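Local coordinates for decapping nuclease RAI1 (Candida albicans, PDB 5BUD), which hydrolyses the NAD cap of a subset of RNAs, releasing NAD from their 5' ends with the help of a divalent metal cation, and binds and stimulates the exoribonuclease RAT1, at residues F78-L82 with L378-F383; I85-T90 with E382-R387; W335-V340 with S359-S363. One frame throughout, in Å; residues are numbered along the deposited sequence.

Contacts 1 and 2 are successive levels of one interface, between helix 78-92 and the C-terminal helix 381-389; their centres lie about 9 Å apart, and Glu382 and Phe383 belong to both. Contact 3 is separate: its centre is about 24 Å from that of contact 1 and about 27 Å from that of contact 2, and it packs the end of helix 322-339 on strand 359-364. Along the chain, 335-340 and 359-363 both fall between the two halves of the helix pair, which are almost 300 residues apart. All three belong to the PD-(D/E)XK nuclease fold, with nearest atoms about 17 to 21 Å from the bound RNA, so they join parts of the fold remote from the catalytic site.

Contact 1. Residues F78-L82 with L378-F383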
loop_
_atom_site.group_PDB
_atom_site.type_symbol
_atom_site.label_atom_id
_atom_site.label_comp_id
_atom_site.label_asym_id
_atom_site.label_seq_id
_atom_site.Cartn_x
_atom_site.Cartn_y
_atom_site.Cartn_z
ATOM N N PHE A 78 -2.626 13.013 -3.985
ATOM C CA PHE A 78 -1.526 13.509 -4.812
ATOM C C PHE A 78 -1.053 14.913 -4.485
ATOM O O PHE A 78 0.147 15.217 -4.630
ATOM C CB PHE A 78 -1.818 13.354 -6.309
ATOM C CG PHE A 78 -0.904 12.380 -6.998
ATOM C CD1 PHE A 78 0.397 12.734 -7.289
ATOM C CD2 PHE A 78 -1.332 11.125 -7.342
ATOM C CE1 PHE A 78 1.262 11.845 -7.911
ATOM C CE2 PHE A 78 -0.482 10.236 -7.986
ATOM C CZ PHE A 78 0.810 10.596 -8.259
ATOM N N ASN A 79 -1.969 15.788 -4.076
ATOM C CA ASN A 79 -1.580 17.155 -3.650
ATOM C C ASN A 79 -0.443 17.114 -2.667
ATOM O O ASN A 79 0.605 17.733 -2.884
ATOM C CB ASN A 79 -2.759 17.886 -3.014
ATOM C CG ASN A 79 -2.488 19.362 -2.805
ATOM O OD1 ASN A 79 -1.869 19.758 -1.814
ATOM N ND2 ASN A 79 -2.962 20.194 -3.734
ATOM N N SER A 80 -0.638 16.377 -1.580
ATOM C CA SER A 80 0.358 16.314 -0.520
ATOM C C SER A 80 1.625 15.607 -0.974
ATOM O O SER A 80 2.718 16.033 -0.627
ATOM C CB SER A 80 -0.215 15.709 0.774
ATOM O OG SER A 80 -0.596 14.349 0.628
ATOM N N LEU A 81 1.501 14.583 -1.812
ATOM C CA LEU A 81 2.685 13.904 -2.289
ATOM C C LEU A 81 3.505 14.863 -3.150
ATOM O O LEU A 81 4.705 14.946 -3.002
ATOM C CB LEU A 81 2.319 12.638 -3.075
ATOM C CG LEU A 81 3.467 11.910 -3.812
ATOM C CD1 LEU A 81 4.612 11.520 -2.885
ATOM C CD2 LEU A 81 2.928 10.679 -4.531
ATOM N N LEU A 82 2.856 15.607 -4.048
ATOM C CA LEU A 82 3.607 16.571 -4.886
ATOM C C LEU A 82 4.275 17.660 -4.063
ATOM O O LEU A 82 5.368 18.113 -4.416
ATOM C CB LEU A 82 2.726 17.208 -5.972
ATOM C CG LEU A 82 2.194 16.227 -7.018
ATOM C CD1 LEU A 82 1.265 16.959 -7.965
ATOM C CD2 LEU A 82 3.296 15.444 -7.769
ATOM N N LEU A 378 -4.880 15.844 -9.945
ATOM C CA LEU A 378 -3.625 15.119 -9.799
ATOM C C LEU A 378 -2.517 16.155 -9.693
ATOM O O LEU A 378 -1.995 16.408 -8.601
ATOM C CB LEU A 378 -3.395 14.137 -10.947
ATOM C CG LEU A 378 -2.334 13.042 -10.696
ATOM C CD1 LEU A 378 -2.316 12.001 -11.812
ATOM C CD2 LEU A 378 -0.951 13.615 -10.517
ATOM N N LEU A 379 -2.194 16.800 -10.811
ATOM C CA LEU A 379 -1.193 17.865 -10.828
ATOM C C LEU A 379 -1.740 19.108 -10.151
ATOM O O LEU A 379 -2.949 19.372 -10.190
ATOM C CB LEU A 379 -0.804 18.195 -12.254
ATOM C CG LEU A 379 -0.167 17.029 -13.025
ATOM C CD1 LEU A 379 0.190 17.490 -14.424
ATOM C CD2 LEU A 379 1.061 16.546 -12.269
ATOM N N THR A 380 -0.855 19.835 -9.482
ATOM C CA THR A 380 -1.202 21.090 -8.869
ATOM C C THR A 380 -0.394 22.210 -9.503
ATOM O O THR A 380 0.693 21.959 -10.077
ATOM C CB THR A 380 -0.931 21.067 -7.369
ATOM O OG1 THR A 380 0.478 20.909 -7.139
ATOM C CG2 THR A 380 -1.725 19.925 -6.710
ATOM N N PRO A 381 -0.905 23.462 -9.378
ATOM C CA PRO A 381 -0.193 24.576 -10.012
ATOM C C PRO A 381 1.159 24.868 -9.372
ATOM O O PRO A 381 2.092 25.274 -10.084
ATOM C CB PRO A 381 -1.182 25.751 -9.896
ATOM C CG PRO A 381 -2.139 25.362 -8.802
ATOM C CD PRO A 381 -2.242 23.866 -8.891
ATOM N N GLU A 382 1.293 24.610 -8.072
ATOM C CA GLU A 382 2.571 24.750 -7.381
ATOM C C GLU A 382 3.594 23.775 -7.964
ATOM O O GLU A 382 4.758 24.133 -8.154
ATOM C CB GLU A 382 2.448 24.485 -5.875
ATOM C CG GLU A 382 1.619 25.513 -5.095
ATOM C CD GLU A 382 0.143 25.130 -4.933
ATOM O OE1 GLU A 382 -0.429 25.537 -3.906
ATOM O OE2 GLU A 382 -0.453 24.441 -5.803
ATOM N N PHE A 383 3.158 22.551 -8.252
ATOM C CA PHE A 383 4.093 21.534 -8.770
ATOM C C PHE A 383 4.504 21.780 -10.197
ATOM O O PHE A 383 5.696 21.692 -10.510
ATOM C CB PHE A 383 3.512 20.117 -8.641
ATOM C CG PHE A 383 4.419 19.030 -9.195
ATOM C CD1 PHE A 383 5.622 18.729 -8.568
ATOM C CD2 PHE A 383 4.078 18.323 -10.331
ATOM C CE1 PHE A 383 6.465 17.737 -9.062
ATOM C CE2 PHE A 383 4.912 17.328 -10.831
ATOM C CZ PHE A 383 6.101 17.038 -10.196
HETATM O O HOH W 1 1.244 20.280 -4.658
#
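Phe78, in the first turn of helix 78-92, takes a methyl group of Leu378 on its ring: Leu378 CD2 lies 3.7 Å from the ring centroid of Phe78 and 15° off the normal, a CH-pi contact over the face. The two side chains run side by side, and both also touch Lys135 of strand 131-136, which places this end against the nuclease sheet. Asn79, at the exposed border, points the ND2 end of its amide at Thr380 CG2, 3.2 Å away, crossing that side chain at about a right angle. Its backbone carbonyl makes the polar link: a water donates to Asn79 O and lies 2.7 Å from Thr380 OG1. Thr380 is the N-cap of helix 381-389, and the same hydroxyl accepts a weak capping bond from Phe383 N (3.3 Å). Thr380 chi1 (64°) sets OG1 between backbone N and carbonyl carbon, facing that helix start. Leu82 follows one turn on. Its CD1 reaches Leu378 O (3.4 Å) and also touches the Phe383 ring, while CD2 sits over the ring centre, 3.8 Å from the centroid and 4° off the normal. Phe383 also meets Phe133, from the same strand as Lys135. Direct contact is thus almost wholly apolar, two leucine methyls each meeting a phenylalanine face, while polar linkage is left to one water, consistent with an interface held mainly by apolar burial.

Contact 2. Residues I85-T90 with E382-R387; sequences IIKYET and EFTEWR
This is a nearly parallel helix-helix contact on the periphery of the PD-(D/E)XK nuclease fold, partly buried and joined by a salt bridge. The short segments of helices 78-92 and 381-389 approach to 10.6 Å between axes, with an angle of 19°. Ile86 lies between the two helices: CD1 comes within 3.5 Å of Phe383 CA, CG1 meets the edge of the Phe383 ring, and CG2 lies over one face of the Trp386 indole. Thr90 OG1 lies over that same face, 3.5 Å from Trp386 CZ3, while bonding back to Ile86 O. Glu89, its chain extended, brings its carboxylate to Arg387, which grips it side-on: Arg387 NE meets Glu89 OE1 at 2.9 Å, near the guanidinium plane, whereas the NH2 to OE2 bond is tilted 29° from it. Bending at chi2 (-67°) folds the Arg387 chain back, so that its CG lies over the Phe383 ring and Phe383 CZ sits over the guanidinium centre. Arg387 NH1 forms a salt bridge with Asp129, NH2 also bonds Gln131, and Glu89 OE2 accepts from Ile96 N, so both charged groups have several partners. Finally, Trp386 NE1 donates to Glu89 OE1 at 2.8 Å, in the indole plane, meeting this oxygen on its anti side.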
loop_
_atom_site.group_PDB
_atom_site.type_symbol
_atom_site.label_atom_id
_atom_site.label_comp_id
_atom_site.label_asym_id
_atom_site.label_seq_id
_atom_site.Cartn_x
_atom_site.Cartn_y
_atom_site.Cartn_z
ATOM N N ILE A 85 7.258 16.196 -2.674
ATOM C CA ILE A 85 8.238 16.117 -3.786
ATOM C C ILE A 85 8.909 17.489 -4.097
ATOM O O ILE A 85 10.117 17.552 -4.293
ATOM C CB ILE A 85 7.588 15.514 -5.053
ATOM C CG1 ILE A 85 7.403 13.982 -4.871
ATOM C CG2 ILE A 85 8.424 15.779 -6.287
ATOM C CD1 ILE A 85 6.607 13.282 -5.963
ATOM N N ILE A 86 8.131 18.578 -4.117
ATOM C CA ILE A 86 8.701 19.936 -4.352
ATOM C C ILE A 86 9.734 20.273 -3.258
ATOM O O ILE A 86 10.835 20.698 -3.552
ATOM C CB ILE A 86 7.603 21.034 -4.389
ATOM C CG1 ILE A 86 6.684 20.833 -5.605
ATOM C CG2 ILE A 86 8.242 22.429 -4.431
ATOM C CD1 ILE A 86 5.316 21.487 -5.463
ATOM N N LYS A 87 9.388 20.024 -2.003
ATOM C CA LYS A 87 10.339 20.215 -0.900
ATOM C C LYS A 87 11.649 19.461 -1.099
ATOM O O LYS A 87 12.746 20.043 -0.945
ATOM C CB LYS A 87 9.708 19.812 0.416
ATOM C CG LYS A 87 10.548 20.159 1.629
ATOM C CD LYS A 87 9.729 20.055 2.912
ATOM C CE LYS A 87 10.583 20.333 4.140
ATOM N NZ LYS A 87 11.737 19.401 4.193
ATOM N N TYR A 88 11.552 18.169 -1.451
ATOM C CA TYR A 88 12.738 17.342 -1.637
ATOM C C TYR A 88 13.534 17.811 -2.819
ATOM O O TYR A 88 14.746 17.947 -2.745
ATOM C CB TYR A 88 12.341 15.861 -1.839
ATOM C CG TYR A 88 13.507 14.906 -2.091
ATOM C CD1 TYR A 88 14.395 14.560 -1.067
ATOM C CD2 TYR A 88 13.692 14.319 -3.337
ATOM C CE1 TYR A 88 15.455 13.682 -1.297
ATOM C CE2 TYR A 88 14.740 13.436 -3.578
ATOM C CZ TYR A 88 15.618 13.127 -2.562
ATOM O OH TYR A 88 16.639 12.249 -2.827
ATOM N N GLU A 89 12.864 18.012 -3.945
ATOM C CA GLU A 89 13.552 18.370 -5.163
ATOM C C GLU A 89 14.189 19.767 -5.053
ATOM O O GLU A 89 15.189 20.026 -5.693
ATOM C CB GLU A 89 12.596 18.301 -6.356
ATOM C CG GLU A 89 12.094 16.886 -6.700
ATOM C CD GLU A 89 11.205 16.843 -7.948
ATOM O OE1 GLU A 89 10.611 17.895 -8.332
ATOM O OE2 GLU A 89 11.116 15.751 -8.575
ATOM N N THR A 90 13.585 20.654 -4.263
ATOM C CA THR A 90 14.112 21.997 -4.077
ATOM C C THR A 90 15.447 21.859 -3.330
ATOM O O THR A 90 16.440 22.444 -3.754
ATOM C CB THR A 90 13.095 22.934 -3.374
ATOM O OG1 THR A 90 11.968 23.161 -4.233
ATOM C CG2 THR A 90 13.729 24.292 -3.040
ATOM N N GLU A 382 1.293 24.610 -8.072
ATOM C CA GLU A 382 2.571 24.750 -7.381
ATOM C C GLU A 382 3.594 23.775 -7.964
ATOM O O GLU A 382 4.758 24.133 -8.154
ATOM C CB GLU A 382 2.448 24.485 -5.875
ATOM C CG GLU A 382 1.619 25.513 -5.095
ATOM C CD GLU A 382 0.143 25.130 -4.933
ATOM O OE1 GLU A 382 -0.429 25.537 -3.906
ATOM O OE2 GLU A 382 -0.453 24.441 -5.803
ATOM N N PHE A 383 3.158 22.551 -8.252
ATOM C CA PHE A 383 4.093 21.534 -8.770
ATOM C C PHE A 383 4.504 21.780 -10.197
ATOM O O PHE A 383 5.696 21.692 -10.510
ATOM C CB PHE A 383 3.512 20.117 -8.641
ATOM C CG PHE A 383 4.419 19.030 -9.195
ATOM C CD1 PHE A 383 5.622 18.729 -8.568
ATOM C CD2 PHE A 383 4.078 18.323 -10.331
ATOM C CE1 PHE A 383 6.465 17.737 -9.062
ATOM C CE2 PHE A 383 4.912 17.328 -10.831
ATOM C CZ PHE A 383 6.101 17.038 -10.196
ATOM N N THR A 384 3.538 22.086 -11.072
ATOM C CA THR A 384 3.848 22.408 -12.472
ATOM C C THR A 384 4.824 23.607 -12.570
ATOM O O THR A 384 5.816 23.557 -13.317
ATOM C CB THR A 384 2.569 22.614 -13.324
ATOM O OG1 THR A 384 1.782 23.705 -12.813
ATOM C CG2 THR A 384 1.696 21.345 -13.315
ATOM N N GLU A 385 4.566 24.648 -11.782
ATOM C CA GLU A 385 5.456 25.823 -11.755
ATOM C C GLU A 385 6.842 25.441 -11.291
ATOM O O GLU A 385 7.833 25.831 -11.908
ATOM C CB GLU A 385 4.928 26.911 -10.828
ATOM C CG GLU A 385 5.751 28.174 -10.902
ATOM C CD GLU A 385 5.285 29.263 -9.958
ATOM O OE1 GLU A 385 4.079 29.358 -9.665
ATOM O OE2 GLU A 385 6.154 30.035 -9.526
ATOM N N TRP A 386 6.918 24.689 -10.187
ATOM C CA TRP A 386 8.219 24.207 -9.730
ATOM C C TRP A 386 8.964 23.506 -10.866
ATOM O O TRP A 386 10.121 23.822 -11.134
ATOM C CB TRP A 386 8.108 23.287 -8.507
ATOM C CG TRP A 386 9.344 22.434 -8.325
ATOM C CD1 TRP A 386 9.440 21.068 -8.481
ATOM C CD2 TRP A 386 10.673 22.893 -8.010
ATOM N NE1 TRP A 386 10.747 20.654 -8.275
ATOM C CE2 TRP A 386 11.519 21.746 -7.982
ATOM C CE3 TRP A 386 11.233 24.152 -7.751
ATOM C CZ2 TRP A 386 12.877 21.829 -7.689
ATOM C CZ3 TRP A 386 12.598 24.229 -7.474
ATOM C CH2 TRP A 386 13.401 23.073 -7.443
ATOM N N ARG A 387 8.321 22.561 -11.537
ATOM C CA ARG A 387 9.033 21.803 -12.583
ATOM C C ARG A 387 9.431 22.641 -13.830
ATOM O O ARG A 387 10.516 22.431 -14.440
ATOM C CB ARG A 387 8.248 20.559 -13.013
ATOM C CG ARG A 387 8.190 19.459 -11.948
ATOM C CD ARG A 387 9.569 18.844 -11.706
ATOM N NE ARG A 387 9.506 17.587 -10.969
ATOM C CZ ARG A 387 9.241 16.397 -11.508
ATOM N NH1 ARG A 387 8.980 16.280 -12.796
ATOM N NH2 ARG A 387 9.206 15.316 -10.728
#

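Contact 3. Residues W335-V340 with S359-S363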
loop_
_atom_site.group_PDB
_atom_site.type_symbol
_atom_site.label_atom_id
_atom_site.label_comp_id
_atom_site.label_asym_id
_atom_site.label_seq_id
_atom_site.Cartn_x
_atom_site.Cartn_y
_atom_site.Cartn_z
ATOM N N TRP A 335 5.400 -2.003 -20.648
ATOM C CA TRP A 335 4.375 -1.617 -21.633
ATOM C C TRP A 335 3.986 -0.153 -21.414
ATOM O O TRP A 335 4.045 0.663 -22.351
ATOM C CB TRP A 335 3.179 -2.576 -21.522
ATOM C CG TRP A 335 1.997 -2.312 -22.405
ATOM C CD1 TRP A 335 1.920 -2.460 -23.770
ATOM C CD2 TRP A 335 0.692 -1.929 -21.968
ATOM N NE1 TRP A 335 0.649 -2.179 -24.197
ATOM C CE2 TRP A 335 -0.123 -1.841 -23.113
ATOM C CE3 TRP A 335 0.134 -1.650 -20.716
ATOM C CZ2 TRP A 335 -1.472 -1.475 -23.044
ATOM C CZ3 TRP A 335 -1.216 -1.274 -20.650
ATOM C CH2 TRP A 335 -1.999 -1.195 -21.811
ATOM N N LEU A 336 3.686 0.217 -20.175
ATOM C CA LEU A 336 3.403 1.625 -19.882
ATOM C C LEU A 336 4.571 2.546 -20.291
ATOM O O LEU A 336 4.349 3.643 -20.813
ATOM C CB LEU A 336 3.101 1.831 -18.403
ATOM C CG LEU A 336 1.845 1.184 -17.853
ATOM C CD1 LEU A 336 1.847 1.275 -16.329
ATOM C CD2 LEU A 336 0.607 1.834 -18.450
ATOM N N ASN A 337 5.791 2.088 -20.060
ATOM C CA ASN A 337 6.982 2.901 -20.287
ATOM C C ASN A 337 7.345 3.099 -21.760
ATOM O O ASN A 337 8.087 4.018 -22.073
ATOM C CB ASN A 337 8.188 2.308 -19.545
ATOM C CG ASN A 337 9.343 3.286 -19.433
ATOM O OD1 ASN A 337 9.170 4.431 -18.994
ATOM N ND2 ASN A 337 10.519 2.858 -19.859
ATOM N N THR A 338 6.851 2.248 -22.650
ATOM C CA THR A 338 7.178 2.350 -24.087
ATOM C C THR A 338 5.972 2.714 -24.965
ATOM O O THR A 338 6.128 2.993 -26.152
ATOM C CB THR A 338 7.815 1.035 -24.587
ATOM O OG1 THR A 338 6.934 -0.048 -24.327
ATOM C CG2 THR A 338 9.124 0.758 -23.858
ATOM N N THR A 339 4.778 2.716 -24.378
ATOM C CA THR A 339 3.542 2.907 -25.101
ATOM C C THR A 339 3.090 4.349 -25.036
ATOM O O THR A 339 2.616 4.874 -26.026
ATOM C CB THR A 339 2.424 1.987 -24.528
ATOM O OG1 THR A 339 2.602 0.655 -25.021
ATOM C CG2 THR A 339 1.018 2.461 -24.901
ATOM N N VAL A 340 3.175 4.969 -23.859
ATOM C CA VAL A 340 2.646 6.303 -23.674
ATOM C C VAL A 340 3.796 7.267 -23.964
ATOM O O VAL A 340 4.915 7.053 -23.483
ATOM C CB VAL A 340 2.118 6.525 -22.242
ATOM C CG1 VAL A 340 1.396 7.864 -22.136
ATOM C CG2 VAL A 340 1.151 5.419 -21.836
ATOM N N SER A 359 -9.634 -7.946 -19.919
ATOM C CA SER A 359 -8.815 -7.074 -20.732
ATOM C C SER A 359 -8.071 -6.068 -19.862
ATOM O O SER A 359 -8.545 -5.703 -18.801
ATOM C CB SER A 359 -9.687 -6.334 -21.741
ATOM O OG SER A 359 -10.643 -5.521 -21.098
ATOM N N PHE A 360 -6.899 -5.665 -20.339
ATOM C CA PHE A 360 -6.022 -4.722 -19.678
ATOM C C PHE A 360 -5.691 -3.667 -20.725
ATOM O O PHE A 360 -4.964 -3.949 -21.665
ATOM C CB PHE A 360 -4.763 -5.446 -19.195
ATOM C CG PHE A 360 -3.984 -4.676 -18.175
ATOM C CD1 PHE A 360 -4.316 -4.756 -16.820
ATOM C CD2 PHE A 360 -2.924 -3.859 -18.557
ATOM C CE1 PHE A 360 -3.610 -4.038 -15.868
ATOM C CE2 PHE A 360 -2.222 -3.132 -17.606
ATOM C CZ PHE A 360 -2.559 -3.233 -16.261
ATOM N N THR A 361 -6.247 -2.457 -20.568
ATOM C CA THR A 361 -6.253 -1.466 -21.628
ATOM C C THR A 361 -5.930 -0.031 -21.206
ATOM O O THR A 361 -6.194 0.397 -20.089
ATOM C CB THR A 361 -7.639 -1.400 -22.318
ATOM O OG1 THR A 361 -8.605 -0.877 -21.405
ATOM C CG2 THR A 361 -8.067 -2.792 -22.788
ATOM N N LEU A 362 -5.415 0.709 -22.175
ATOM C CA LEU A 362 -5.081 2.095 -22.039
ATOM C C LEU A 362 -5.893 2.843 -23.103
ATOM O O LEU A 362 -5.794 2.539 -24.292
ATOM C CB LEU A 362 -3.595 2.223 -22.325
ATOM C CG LEU A 362 -2.645 3.164 -21.608
ATOM C CD1 LEU A 362 -2.959 3.312 -20.138
ATOM C CD2 LEU A 362 -1.229 2.658 -21.859
ATOM N N SER A 363 -6.716 3.792 -22.678
ATOM C CA SER A 363 -7.472 4.601 -23.627
ATOM C C SER A 363 -7.404 6.068 -23.217
ATOM O O SER A 363 -7.227 6.387 -22.038
ATOM C CB SER A 363 -8.928 4.107 -23.724
ATOM O OG SER A 363 -9.551 4.024 -22.451
#
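Phe360 meets Trp335 where helix 322-339 of the nuclease fold packs on, and runs roughly along, strand 359-364, which pairs antiparallel with strands 349-354 and 4-5. The axes of the short segments lie 11.2 Å apart at 29°, an alpha/beta packing made largely by side chains, without hydrogen bonds between the segments. Phe360 CE2 comes to 3.7 Å from Trp335 CZ3, with ring planes 54° apart, an oblique pairing with Trp335 CZ3 near the edge of the Phe360 ring. With CG anti to the backbone N (chi1 177°), Trp335 carries its six-membered ring out to the strand. Phe360 also meets Trp328, a residue of the same helix, edge-to-face. Thr361 turns its side chain away from the helix, but its carbonyl carbon lies near the indole plane, 4.1 Å from Trp335 CH2. Leu362 points back toward the helix and supplies most of the strand's contact. Its CB is 3.8 Å from Trp335 CH2, while CD2 lies over the face of the indole in a CH-pi contact, 4.3 Å from the centroid of the Trp335 six-membered ring and toward its rim. The same methyl meets Leu336 CD2 and the Thr339 methyl CG2, and touches Val340 CG2, just beyond the helix, at 3.6 Å.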